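Local coordinates for 3-hexulose-6-phosphate synthase (PDB 3AJX), which is a synthase of the orotidine 5'-phosphate decarboxylase family, folded as a TIM barrel and carrying a bound magnesium ion, at residues T45-K48 and K49-D53; I72-K75 and A76-L80. The protein carries 1 engineered substitution. All blocks are in the same frame, centred on the assembly; numbering follows the deposited sequence.

Contact 1. Residues T45-K48 and K49-D53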
ATOM      1  N   THR A  45      -5.129  16.490  -4.756  1.00 11.57           N
ATOM      2  CA  THR A  45      -5.990  17.606  -5.109  1.00 11.19           C
ATOM      3  C   THR A  45      -5.196  18.880  -5.357  1.00 11.92           C
ATOM      4  O   THR A  45      -5.467  19.613  -6.307  1.00 12.31           O
ATOM      5  CB  THR A  45      -7.016  17.861  -3.998  1.00 11.15           C
ATOM      6  OG1 THR A  45      -7.695  16.634  -3.698  1.00 12.24           O
ATOM      7  CG2 THR A  45      -8.035  18.903  -4.440  1.00 11.95           C
ATOM      8  N   ALA A  46      -4.208  19.129  -4.507  1.00 11.48           N
ATOM      9  CA  ALA A  46      -3.377  20.323  -4.633  1.00 12.90           C
ATOM     10  C   ALA A  46      -2.568  20.330  -5.926  1.00 13.45           C
ATOM     11  O   ALA A  46      -2.482  21.350  -6.610  1.00 14.00           O
ATOM     12  CB  ALA A  46      -2.444  20.431  -3.434  1.00 14.33           C
ATOM     13  N   VAL A  47      -1.973  19.191  -6.261  1.00 12.15           N
ATOM     14  CA  VAL A  47      -1.169  19.094  -7.470  1.00 13.17           C
ATOM     15  C   VAL A  47      -2.015  19.209  -8.734  1.00 13.23           C
ATOM     16  O   VAL A  47      -1.609  19.864  -9.697  1.00 13.99           O
ATOM     17  CB  VAL A  47      -0.372  17.772  -7.504  1.00 13.48           C
ATOM     18  CG1 VAL A  47       0.352  17.627  -8.838  1.00 15.06           C
ATOM     19  CG2 VAL A  47       0.629  17.753  -6.361  1.00 15.98           C
ATOM     20  N   LYS A  48      -3.189  18.583  -8.736  1.00 12.53           N
ATOM     21  CA  LYS A  48      -4.059  18.648  -9.908  1.00 13.00           C
ATOM     22  C   LYS A  48      -4.544  20.081 -10.108  1.00 15.25           C
ATOM     23  O   LYS A  48      -4.667  20.552 -11.238  1.00 15.20           O
ATOM     24  CB  LYS A  48      -5.261  17.709  -9.745  1.00 12.78           C
ATOM     25  CG  LYS A  48      -6.185  17.651 -10.968  1.00 11.85           C
ATOM     26  CD  LYS A  48      -5.461  17.113 -12.201  1.00 12.35           C
ATOM     27  CE  LYS A  48      -6.379  17.042 -13.412  1.00 11.07           C
ATOM     28  NZ  LYS A  48      -5.683  16.480 -14.606  1.00 11.65           N
ATOM     29  N   LYS A  49      -4.806  20.775  -9.005  1.00 15.91           N
ATOM     30  CA  LYS A  49      -5.273  22.155  -9.075  1.00 17.28           C
ATOM     31  C   LYS A  49      -4.201  23.064  -9.672  1.00 16.85           C
ATOM     32  O   LYS A  49      -4.504  23.967 -10.454  1.00 17.95           O
ATOM     33  CB  LYS A  49      -5.656  22.661  -7.680  1.00 18.98           C
ATOM     34  CG  LYS A  49      -6.230  24.072  -7.677  1.00 22.28           C
ATOM     35  CD  LYS A  49      -6.484  24.572  -6.264  1.00 23.41           C
ATOM     36  CE  LYS A  49      -6.971  26.015  -6.280  1.00 25.73           C
ATOM     37  NZ  LYS A  49      -7.088  26.575  -4.907  1.00 28.40           N
ATOM     38  N   ALA A  50      -2.947  22.819  -9.303  1.00 15.36           N
ATOM     39  CA  ALA A  50      -1.828  23.615  -9.798  1.00 15.21           C
ATOM     40  C   ALA A  50      -1.426  23.242 -11.227  1.00 16.44           C
ATOM     41  O   ALA A  50      -0.781  24.030 -11.921  1.00 16.73           O
ATOM     42  CB  ALA A  50      -0.630  23.462  -8.866  1.00 16.18           C
ATOM     43  N   HIS A  51      -1.810  22.045 -11.663  1.00 15.56           N
ATOM     44  CA  HIS A  51      -1.485  21.560 -13.003  1.00 15.02           C
ATOM     45  C   HIS A  51      -2.687  20.793 -13.565  1.00 16.45           C
ATOM     46  O   HIS A  51      -2.603  19.593 -13.854  1.00 14.90           O
ATOM     47  CB  HIS A  51      -0.258  20.649 -12.925  1.00 15.27           C
ATOM     48  CG  HIS A  51       0.920  21.290 -12.260  1.00 15.56           C
ATOM     49  ND1 HIS A  51       1.760  22.164 -12.914  1.00 16.56           N
ATOM     50  CD2 HIS A  51       1.356  21.237 -10.978  1.00 16.17           C
ATOM     51  CE1 HIS A  51       2.663  22.623 -12.066  1.00 15.00           C
ATOM     52  NE2 HIS A  51       2.439  22.078 -10.884  1.00 15.41           N
ATOM     53  N   PRO A  52      -3.819  21.489 -13.753  1.00 16.01           N
ATOM     54  CA  PRO A  52      -5.064  20.917 -14.268  1.00 17.09           C
ATOM     55  C   PRO A  52      -5.013  20.205 -15.615  1.00 15.49           C
ATOM     56  O   PRO A  52      -5.808  19.303 -15.862  1.00 16.31           O
ATOM     57  CB  PRO A  52      -6.012  22.116 -14.281  1.00 16.52           C
ATOM     58  CG  PRO A  52      -5.089  23.257 -14.556  1.00 16.62           C
ATOM     59  CD  PRO A  52      -3.933  22.954 -13.639  1.00 17.94           C
ATOM     60  N   ASP A  53      -4.088  20.593 -16.484  1.00 16.08           N
ATOM     61  CA  ASP A  53      -4.010  19.954 -17.788  1.00 17.59           C
ATOM     62  C   ASP A  53      -2.906  18.909 -17.902  1.00 16.74           C
ATOM     63  O   ASP A  53      -2.532  18.498 -18.999  1.00 17.57           O
ATOM     64  CB  ASP A  53      -3.873  21.015 -18.882  1.00 20.44           C
ATOM     65  CG  ASP A  53      -5.066  21.956 -18.922  1.00 23.65           C
ATOM     66  OD1 ASP A  53      -6.209  21.464 -18.802  1.00 25.05           O
ATOM     67  OD2 ASP A  53      -4.866  23.180 -19.077  1.00 25.34           O
TER
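The imidazole of His51 turns an edge to the last helical turn: its CD2 lies 3.5 Å from Val47 O, close to the ring plane, and 4.3 Å from Val47 CG1. With CG anti to the carbonyl carbon (chi1 -54°), the ring points back toward Val47, and both side chains pack on Ile29 of strand 28-31, which lies under helix 42-50.

Regular pairing continues as far as Ala50, whose N donates to Ala46 O at 3.1 Å. His51, the first residue to leave helical backbone angles, divides its N-H between two weak bonds, to Val47 O (2.9 Å) and Lys48 O (3.3 Å). Pro52 follows with no N-H to offer, although its N sits 2.8 Å from Lys48 O.

Lys48 spans this turn. A bend at chi2 (62°) leads an otherwise extended chain alongside it, where NZ meets Pro52 O at 3.1 Å from above the carbonyl plane. The same ammonium also bonds Lys54 O and forms a salt bridge with Asp79.

Two carbonyls and a carboxylate thus grip one lysine at a helix C-terminus. They would probably stabilise its positive charge, and they hold the turn that leads into strand 55-62.

Contact 2. Residues I72-K75 and A76-L80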
ATOM      1  N   ILE A  72     -11.868   7.054  -4.188  1.00  8.62           N
ATOM      2  CA  ILE A  72     -11.499   8.239  -3.423  1.00  8.28           C
ATOM      3  C   ILE A  72     -10.327   8.991  -4.048  1.00  8.16           C
ATOM      4  O   ILE A  72     -10.265  10.221  -3.975  1.00  9.67           O
ATOM      5  CB  ILE A  72     -11.217   7.897  -1.930  1.00  8.27           C
ATOM      6  CG1 ILE A  72     -10.002   6.973  -1.797  1.00  8.39           C
ATOM      7  CG2 ILE A  72     -12.464   7.265  -1.311  1.00  9.13           C
ATOM      8  CD1 ILE A  72      -9.675   6.610  -0.349  1.00 10.86           C
ATOM      9  N   ALA A  73      -9.408   8.266  -4.684  1.00  8.44           N
ATOM     10  CA  ALA A  73      -8.265   8.906  -5.331  1.00  7.41           C
ATOM     11  C   ALA A  73      -8.730   9.657  -6.585  1.00  7.95           C
ATOM     12  O   ALA A  73      -8.287  10.779  -6.850  1.00  8.18           O
ATOM     13  CB  ALA A  73      -7.212   7.857  -5.693  1.00  8.01           C
ATOM     14  N   PHE A  74      -9.620   9.038  -7.356  1.00  7.89           N
ATOM     15  CA  PHE A  74     -10.151   9.673  -8.561  1.00  9.62           C
ATOM     16  C   PHE A  74     -10.927  10.931  -8.186  1.00 10.26           C
ATOM     17  O   PHE A  74     -10.778  11.978  -8.820  1.00 10.06           O
ATOM     18  CB  PHE A  74     -11.080   8.710  -9.313  1.00  9.18           C
ATOM     19  CG  PHE A  74     -10.361   7.619 -10.061  1.00  9.13           C
ATOM     20  CD1 PHE A  74     -10.889   6.332 -10.104  1.00  8.83           C
ATOM     21  CD2 PHE A  74      -9.175   7.879 -10.741  1.00  8.92           C
ATOM     22  CE1 PHE A  74     -10.248   5.320 -10.812  1.00 10.11           C
ATOM     23  CE2 PHE A  74      -8.526   6.869 -11.456  1.00  8.92           C
ATOM     24  CZ  PHE A  74      -9.065   5.589 -11.491  1.00  9.67           C
ATOM     25  N   LYS A  75     -11.753  10.825  -7.152  1.00 10.36           N
ATOM     26  CA  LYS A  75     -12.552  11.958  -6.707  1.00 10.19           C
ATOM     27  C   LYS A  75     -11.679  13.088  -6.181  1.00 10.06           C
ATOM     28  O   LYS A  75     -12.067  14.257  -6.232  1.00 11.18           O
ATOM     29  CB  LYS A  75     -13.551  11.511  -5.637  1.00 11.47           C
ATOM     30  CG  LYS A  75     -14.708  10.706  -6.217  1.00 13.59           C
ATOM     31  CD  LYS A  75     -15.750  10.338  -5.174  1.00 12.73           C
ATOM     32  CE  LYS A  75     -16.974   9.726  -5.848  1.00 17.69           C
ATOM     33  NZ  LYS A  75     -18.103   9.517  -4.899  1.00 17.30           N
ATOM     34  N   ALA A  76     -10.492  12.736  -5.694  1.00  9.95           N
ATOM     35  CA  ALA A  76      -9.558  13.724  -5.167  1.00  9.34           C
ATOM     36  C   ALA A  76      -8.792  14.425  -6.289  1.00 10.29           C
ATOM     37  O   ALA A  76      -8.019  15.348  -6.033  1.00 11.65           O
ATOM     38  CB  ALA A  76      -8.580  13.060  -4.200  1.00  8.62           C
ATOM     39  N   GLY A  77      -8.993  13.977  -7.528  1.00  9.39           N
ATOM     40  CA  GLY A  77      -8.327  14.613  -8.653  1.00 10.52           C
ATOM     41  C   GLY A  77      -7.378  13.765  -9.478  1.00 10.94           C
ATOM     42  O   GLY A  77      -6.838  14.236 -10.481  1.00 10.12           O
ATOM     43  N   ALA A  78      -7.159  12.522  -9.072  1.00  9.46           N
ATOM     44  CA  ALA A  78      -6.264  11.656  -9.823  1.00 10.63           C
ATOM     45  C   ALA A  78      -6.888  11.258 -11.155  1.00  8.13           C
ATOM     46  O   ALA A  78      -8.102  11.085 -11.258  1.00  9.47           O
ATOM     47  CB  ALA A  78      -5.935  10.407  -9.012  1.00 10.08           C
ATOM     48  N   ASP A  79      -6.043  11.124 -12.174  1.00  7.92           N
ATOM     49  CA  ASP A  79      -6.485  10.709 -13.498  1.00  8.14           C
ATOM     50  C   ASP A  79      -6.159   9.230 -13.648  1.00  7.94           C
ATOM     51  O   ASP A  79      -6.812   8.508 -14.397  1.00  9.38           O
ATOM     52  CB  ASP A  79      -5.755  11.505 -14.576  1.00  9.88           C
ATOM     53  CG  ASP A  79      -6.094  12.980 -14.534  1.00 10.73           C
ATOM     54  OD1 ASP A  79      -5.180  13.793 -14.278  1.00 10.51           O
ATOM     55  OD2 ASP A  79      -7.282  13.312 -14.749  1.00 12.35           O
ATOM     56  N   LEU A  80      -5.136   8.796 -12.918  1.00  7.90           N
ATOM     57  CA  LEU A  80      -4.693   7.408 -12.934  1.00  8.08           C
ATOM     58  C   LEU A  80      -4.368   6.985 -11.507  1.00  8.88           C
ATOM     59  O   LEU A  80      -3.872   7.785 -10.715  1.00  8.44           O
ATOM     60  CB  LEU A  80      -3.434   7.256 -13.795  1.00  8.48           C
ATOM     61  CG  LEU A  80      -3.538   7.557 -15.294  1.00  7.24           C
ATOM     62  CD1 LEU A  80      -2.138   7.599 -15.902  1.00  8.09           C
ATOM     63  CD2 LEU A  80      -4.398   6.505 -15.972  1.00  8.98           C
TER
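Phe74 lies along the chain that leaves its own helix, meeting it with a ring edge. CD2 comes within 3.4 Å of Ala78 O, which sits in the ring plane, so an aromatic C-H faces the carbonyl oxygen. Further round the same edge, CE2 is 4.1 Å from Leu80 CA. The torsion that sets CG opposite the carbonyl carbon (chi1 -75°) brings the ring alongside Ala78 and on toward Asp79. Beside it, the methyl of Ala78 points back at the helix end, with CB 3.2 Å from Ala73 O and 4.4 Å from Ala73 CB.

The backbone that holds these groups is a Schellman motif. Ala78 N donates to Ala73 O at 3.0 Å in a fairly straight bond (158°), and inside that loop Gly77 N reaches Phe74 O, also at 3.0 Å, from well above the carbonyl plane. Gly77 makes the reversal with a positive phi of 119°, at which a CB would press on the carbonyl oxygen of Ala76. One residue earlier, Ala76 N makes two weak bonds, to Ile72 O and Ala73 O.

Farther out, the ring of Phe74 packs on Val81 and on Ala99 of helix 89-102, while Ala78 touches Ala58 of strand 55-62. Lys104 NZ bonds Ala78 O and, weakly, Phe74 O. Asp79 OD1 accepts from Val56 N, which holds the carboxylate against strand 55-62.

The motif closes helix 66-75 and turns the chain toward strand 80-84, a helix-to-strand step of the barrel. Its chemistry divides the work: the N-H groups of Ala78 and Gly77 engage the carbonyls of Ala73 and Phe74, Lys104 brings a positive charge that would probably offset the partial negative charge of the oxygens it meets, and apolar carbons of Ala73, Phe74 and Ala78 fill the buried side.

Contacts 1 and 2 are successive helix C-termini of the eight-stranded barrel, the first leading into strand 55-62 and the second into strand 80-84, with centres 11 Å apart. They touch directly. Thr45 OG1 lies 2.7 Å from Ala76 O, a probable hydrogen bond between helix 42-50 and the turn after helix 66-75. Lys48 NZ forms a salt bridge to Asp79 OD1 at 2.8 Å, and Lys48 CG packs 3.5 Å from Gly77 O. The two exits are therefore tied side by side where their strands begin. Glu30 and Asp59, which bind the magnesium ion, lie further along strands 28-31 and 55-62; the side chain of Leu80 is about 11 Å from the metal.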